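Local coordinates for mandelate racemase/muconate lactonizing protein (PDB 3V5C), which probably dehydrates galacturonate, as a magnesium-binding member of the enolase superfamily, at residues Met152-Glu155 with Ala156-Tyr160; Asn210-Leu214 with Asn215-Glu219. The protein carries 1 engineered substitution. One frame throughout, in Å; residues are numbered along the deposited sequence.

Interaction 1 of 2, residues Met152-Glu155 with Ala156-Tyr160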
loop_
_atom_site.group_PDB
_atom_site.type_symbol
_atom_site.label_atom_id
_atom_site.label_comp_id
_atom_site.label_asym_id
_atom_site.label_seq_id
_atom_site.Cartn_x
_atom_site.Cartn_y
_atom_site.Cartn_z
ATOM N N MET A 152 -2.207 -17.729 -15.323
ATOM C CA MET A 152 -2.229 -16.338 -14.877
ATOM C C MET A 152 -3.538 -15.628 -15.227
ATOM O O MET A 152 -4.039 -14.818 -14.437
ATOM C CB MET A 152 -1.016 -15.573 -15.405
ATOM C CG MET A 152 0.299 -16.123 -14.902
ATOM S SD MET A 152 0.461 -16.229 -13.104
ATOM C CE MET A 152 0.169 -14.507 -12.655
ATOM N N GLN A 153 -4.122 -15.951 -16.383
ATOM C CA GLN A 153 -5.437 -15.411 -16.717
ATOM C C GLN A 153 -6.475 -15.857 -15.680
ATOM O O GLN A 153 -7.309 -15.067 -15.244
ATOM C CB GLN A 153 -5.885 -15.845 -18.118
ATOM C CG GLN A 153 -5.153 -15.158 -19.248
ATOM C CD GLN A 153 -5.520 -15.763 -20.595
ATOM O OE1 GLN A 153 -5.528 -16.985 -20.754
ATOM N NE2 GLN A 153 -5.850 -14.911 -21.552
ATOM N N GLU A 154 -6.418 -17.132 -15.293
ATOM C CA GLU A 154 -7.354 -17.654 -14.301
ATOM C C GLU A 154 -7.206 -16.927 -12.965
ATOM O O GLU A 154 -8.188 -16.673 -12.273
ATOM C CB GLU A 154 -7.173 -19.163 -14.130
ATOM C CG GLU A 154 -8.205 -19.781 -13.205
ATOM C CD GLU A 154 -8.067 -21.292 -13.114
ATOM O OE1 GLU A 154 -7.425 -21.887 -14.010
ATOM O OE2 GLU A 154 -8.592 -21.877 -12.143
ATOM N N GLU A 155 -5.976 -16.581 -12.612
ATOM C CA GLU A 155 -5.752 -15.846 -11.367
ATOM C C GLU A 155 -6.367 -14.452 -11.462
ATOM O O GLU A 155 -7.019 -13.986 -10.521
ATOM C CB GLU A 155 -4.255 -15.790 -11.024
ATOM C CG GLU A 155 -3.695 -17.143 -10.604
ATOM C CD GLU A 155 -2.319 -17.063 -10.008
ATOM O OE1 GLU A 155 -1.682 -15.979 -10.132
ATOM O OE2 GLU A 155 -1.868 -18.070 -9.402
ATOM N N ALA A 156 -6.201 -13.802 -12.607
ATOM C CA ALA A 156 -6.820 -12.498 -12.814
ATOM C C ALA A 156 -8.335 -12.633 -12.717
ATOM O O ALA A 156 -8.997 -11.815 -12.092
ATOM C CB ALA A 156 -6.406 -11.901 -14.145
ATOM N N MET A 157 -8.877 -13.687 -13.318
ATOM C CA MET A 157 -10.316 -13.892 -13.270
ATOM C C MET A 157 -10.822 -14.166 -11.849
ATOM O O MET A 157 -11.952 -13.784 -11.526
ATOM C CB MET A 157 -10.744 -14.973 -14.265
ATOM C CG MET A 157 -10.634 -14.505 -15.706
ATOM S SD MET A 157 -11.367 -12.843 -15.936
ATOM C CE MET A 157 -13.103 -13.239 -16.191
ATOM N N GLN A 158 -10.008 -14.818 -11.003
ATOM C CA GLN A 158 -10.345 -14.989 -9.587
ATOM C C GLN A 158 -10.554 -13.622 -8.933
ATOM O O GLN A 158 -11.532 -13.412 -8.221
ATOM C CB GLN A 158 -9.260 -15.754 -8.830
ATOM C CG GLN A 158 -9.101 -17.213 -9.242
ATOM C CD GLN A 158 -7.819 -17.857 -8.694
ATOM O OE1 GLN A 158 -7.249 -17.387 -7.703
ATOM N NE2 GLN A 158 -7.348 -18.921 -9.361
ATOM N N GLY A 159 -9.637 -12.694 -9.197
ATOM C CA GLY A 159 -9.779 -11.354 -8.658
ATOM C C GLY A 159 -10.975 -10.619 -9.252
ATOM O O GLY A 159 -11.729 -9.948 -8.542
ATOM N N TYR A 160 -11.180 -10.790 -10.553
ATOM C CA TYR A 160 -12.259 -10.112 -11.243
ATOM C C TYR A 160 -13.602 -10.495 -10.624
ATOM O O TYR A 160 -14.454 -9.644 -10.413
ATOM C CB TYR A 160 -12.258 -10.485 -12.733
ATOM C CG TYR A 160 -13.204 -9.660 -13.581
ATOM C CD1 TYR A 160 -14.543 -9.998 -13.687
ATOM C CD2 TYR A 160 -12.748 -8.548 -14.288
ATOM C CE1 TYR A 160 -15.407 -9.259 -14.464
ATOM C CE2 TYR A 160 -13.605 -7.796 -15.066
ATOM C CZ TYR A 160 -14.942 -8.159 -15.147
ATOM O OH TYR A 160 -15.823 -7.429 -15.917
HETATM O O HOH W 1 -9.591 -20.279 -10.421
#

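Interaction 2 of 2, residues Asn210-Leu214 with Asn215-Glu219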
loop_
_atom_site.group_PDB
_atom_site.type_symbol
_atom_site.label_atom_id
_atom_site.label_comp_id
_atom_site.label_asym_id
_atom_site.label_seq_id
_atom_site.Cartn_x
_atom_site.Cartn_y
_atom_site.Cartn_z
ATOM N N ASN A 210 12.790 -4.556 -10.211
ATOM C CA ASN A 210 14.145 -4.169 -10.623
ATOM C C ASN A 210 14.939 -5.186 -11.439
ATOM O O ASN A 210 16.156 -5.060 -11.591
ATOM C CB ASN A 210 14.967 -3.732 -9.406
ATOM C CG ASN A 210 14.471 -2.423 -8.819
ATOM O OD1 ASN A 210 13.876 -1.597 -9.530
ATOM N ND2 ASN A 210 14.707 -2.225 -7.529
ATOM N N ALA A 211 14.248 -6.173 -12.000
ATOM C CA ALA A 211 14.937 -7.262 -12.688
ATOM C C ALA A 211 15.320 -6.951 -14.128
ATOM O O ALA A 211 15.992 -7.754 -14.766
ATOM C CB ALA A 211 14.099 -8.523 -12.640
ATOM N N TYR A 212 14.876 -5.809 -14.659
ATOM C CA TYR A 212 15.242 -5.438 -16.011
ATOM C C TYR A 212 16.476 -4.521 -16.023
ATOM O O TYR A 212 16.997 -4.167 -14.965
ATOM C CB TYR A 212 14.066 -4.727 -16.689
ATOM C CG TYR A 212 12.877 -5.612 -17.054
ATOM C CD1 TYR A 212 12.989 -7.005 -17.137
ATOM C CD2 TYR A 212 11.641 -5.036 -17.347
ATOM C CE1 TYR A 212 11.880 -7.792 -17.494
ATOM C CE2 TYR A 212 10.550 -5.799 -17.696
ATOM C CZ TYR A 212 10.673 -7.161 -17.780
ATOM O OH TYR A 212 9.551 -7.870 -18.141
ATOM N N ASN A 213 16.955 -4.182 -17.226
ATOM C CA ASN A 213 17.801 -3.003 -17.456
ATOM C C ASN A 213 17.060 -2.183 -18.517
ATOM O O ASN A 213 15.922 -2.543 -18.899
ATOM C CB ASN A 213 19.234 -3.397 -17.869
ATOM C CG ASN A 213 19.274 -4.280 -19.110
ATOM O OD1 ASN A 213 18.309 -4.353 -19.877
ATOM N ND2 ASN A 213 20.403 -4.955 -19.313
ATOM N N LEU A 214 17.632 -1.078 -18.974
ATOM C CA LEU A 214 16.871 -0.178 -19.818
ATOM C C LEU A 214 16.475 -0.841 -21.144
ATOM O O LEU A 214 15.350 -0.670 -21.620
ATOM C CB LEU A 214 17.635 1.130 -20.031
ATOM C CG LEU A 214 17.010 2.176 -20.953
ATOM C CD1 LEU A 214 15.650 2.653 -20.426
ATOM C CD2 LEU A 214 17.984 3.363 -21.097
ATOM N N ASN A 215 17.405 -1.579 -21.750
ATOM C CA ASN A 215 17.106 -2.218 -23.029
ATOM C C ASN A 215 16.097 -3.367 -22.908
ATOM O O ASN A 215 15.243 -3.523 -23.776
ATOM C CB ASN A 215 18.379 -2.640 -23.775
ATOM C CG ASN A 215 18.900 -1.547 -24.695
ATOM O OD1 ASN A 215 18.154 -0.664 -25.099
ATOM N ND2 ASN A 215 20.176 -1.618 -25.054
ATOM N N LEU A 216 16.171 -4.163 -21.837
ATOM C CA LEU A 216 15.124 -5.164 -21.606
ATOM C C LEU A 216 13.779 -4.479 -21.480
ATOM O O LEU A 216 12.767 -4.961 -21.999
ATOM C CB LEU A 216 15.390 -5.980 -20.349
ATOM C CG LEU A 216 16.354 -7.140 -20.512
ATOM C CD1 LEU A 216 16.812 -7.649 -19.143
ATOM C CD2 LEU A 216 15.710 -8.269 -21.339
ATOM N N THR A 217 13.773 -3.349 -20.774
ATOM C CA THR A 217 12.552 -2.589 -20.559
ATOM C C THR A 217 11.974 -2.124 -21.875
ATOM O O THR A 217 10.780 -2.280 -22.113
ATOM C CB THR A 217 12.819 -1.394 -19.636
ATOM O OG1 THR A 217 13.273 -1.901 -18.373
ATOM C CG2 THR A 217 11.538 -0.587 -19.440
ATOM N N LYS A 218 12.825 -1.578 -22.740
ATOM C CA LYS A 218 12.364 -1.115 -24.037
ATOM C C LYS A 218 11.866 -2.278 -24.895
ATOM O O LYS A 218 10.912 -2.113 -25.664
ATOM C CB LYS A 218 13.491 -0.368 -24.761
ATOM C CG LYS A 218 13.806 0.976 -24.113
ATOM C CD LYS A 218 14.994 1.622 -24.830
ATOM C CE LYS A 218 15.226 3.024 -24.295
ATOM N NZ LYS A 218 16.426 3.646 -24.945
ATOM N N GLU A 219 12.505 -3.438 -24.765
ATOM C CA GLU A 219 12.078 -4.596 -25.552
ATOM C C GLU A 219 10.678 -5.016 -25.141
ATOM O O GLU A 219 9.827 -5.297 -25.993
ATOM C CB GLU A 219 13.031 -5.766 -25.395
ATOM C CG GLU A 219 12.533 -7.042 -26.016
ATOM C CD GLU A 219 13.644 -8.041 -26.257
ATOM O OE1 GLU A 219 14.824 -7.623 -26.368
ATOM O OE2 GLU A 219 13.331 -9.250 -26.335
#

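Interaction 1 of 2, residues Met152-Glu155 with Ala156-Tyr160
Met-152 gives its carbonyl O to Ala-156 N at 3.0 Å, the first of four consecutive i to i+4 bonds that join the two halves of this piece of alpha helix. Next along, Gln-153 O receives Met-157 N at 2.8 Å, and Met-157 CG also lies 3.4 Å from Gln-153 O, because the methionine chain leaves beside its own backbone N. The amide of Gln-153 reaches across to helix 180-198, where NE2 donates to Gly-193 O.

Glu-154 is held to Gln-158 twice, by backbone and by side chain. Its O accepts from Gln-158 N, while the two long polar chains, one turn apart, share a water that donates to Glu-154 OE2 at 2.6 Å and accepts from Gln-158 NE2 at 2.8 Å. The carboxylate and amide planes stand 77° apart, and the chains themselves come no nearer than 4.0 Å, from Glu-154 CG to Gln-158 NE2. With CG anti to the carbonyl carbon (chi1 -67°), the glutamine chain lies back over the preceding turn, its CG 3.2 Å from Glu-154 O. Its OE1 accepts from Arg-28 NH1, so both ends of the amide are used. A leucine in its place would probably leave the bridging water without its N-H donor and Arg-28 without this acceptor.

Glu-155 O closes the series by accepting from Gly-159 N at 3.2 Å.

The segment belongs to helix 145-161, the crossover between parallel strands 126-135 and 167-170. Met-152, whose flexible apolar chain suits a buried place, packs with Glu-155 on Leu-135 of the first strand, whereas Met-152, Gln-153 and Met-157 touch helix 180-198.

Interaction 2 of 2, residues Asn210-Leu214 with Asn215-Glu219
Leu-216 N donates to OD1 of the N-cap residue, Asn-213, at 2.9 Å, almost head-on to the side-chain carbonyl (C=O...N 172°). Asparagine suits this place because its short amide, with CG between the backbone N and the carbonyl carbon (chi1 57°), folds back to a backbone N-H that has no preceding turn to bind. Leu-216 CB lies 4.1 Å from Tyr-212 CB, the two side chains crossing at about a right angle, and the leucine continues onto Leu-180 and Thr-184.

Thr-217 grips Asn-213 O with two donors: its N at 3.0 Å and its hydroxyl OG1 at 2.8 Å, the latter well above the carbonyl plane. The same OG1 sits 3.4 Å from Tyr-212 CB; threonine suits this buried place because its hydroxyl, one bond from CB, reaches back to the carbonyl of the N-cap residue. Tyr-212 OH is hydrogen-bonded to Asp-187 OD2 on helix 180-198.

Lys-218 N donates to Leu-214 O. Its extended chain passes Leu-214, with CE 3.9 Å from Leu-214 CG, and carries NZ to a salt bridge with Asp-245.

This is a classic asparagine N-cap, opening the helix that follows strand 204-207 in the beta/alpha barrel of the enolase superfamily.

From the N terminus, the chain first makes interaction 1, within helix 145-161, and interaction 2 only after strand 167-170, helix 180-198 and strand 204-207. The two are in series, neither nested nor crossed. Interaction 1 spans successive turns of one helix and closes no loop; interaction 2 closes the short loop after strand 204-207 onto the start of helix 214-223. Their centres are 26 Å apart and their nearest atoms about 13 Å. Helix 180-198 is their common neighbour, touched by side chains of both, so three successive helices round the barrel wall pack side by side.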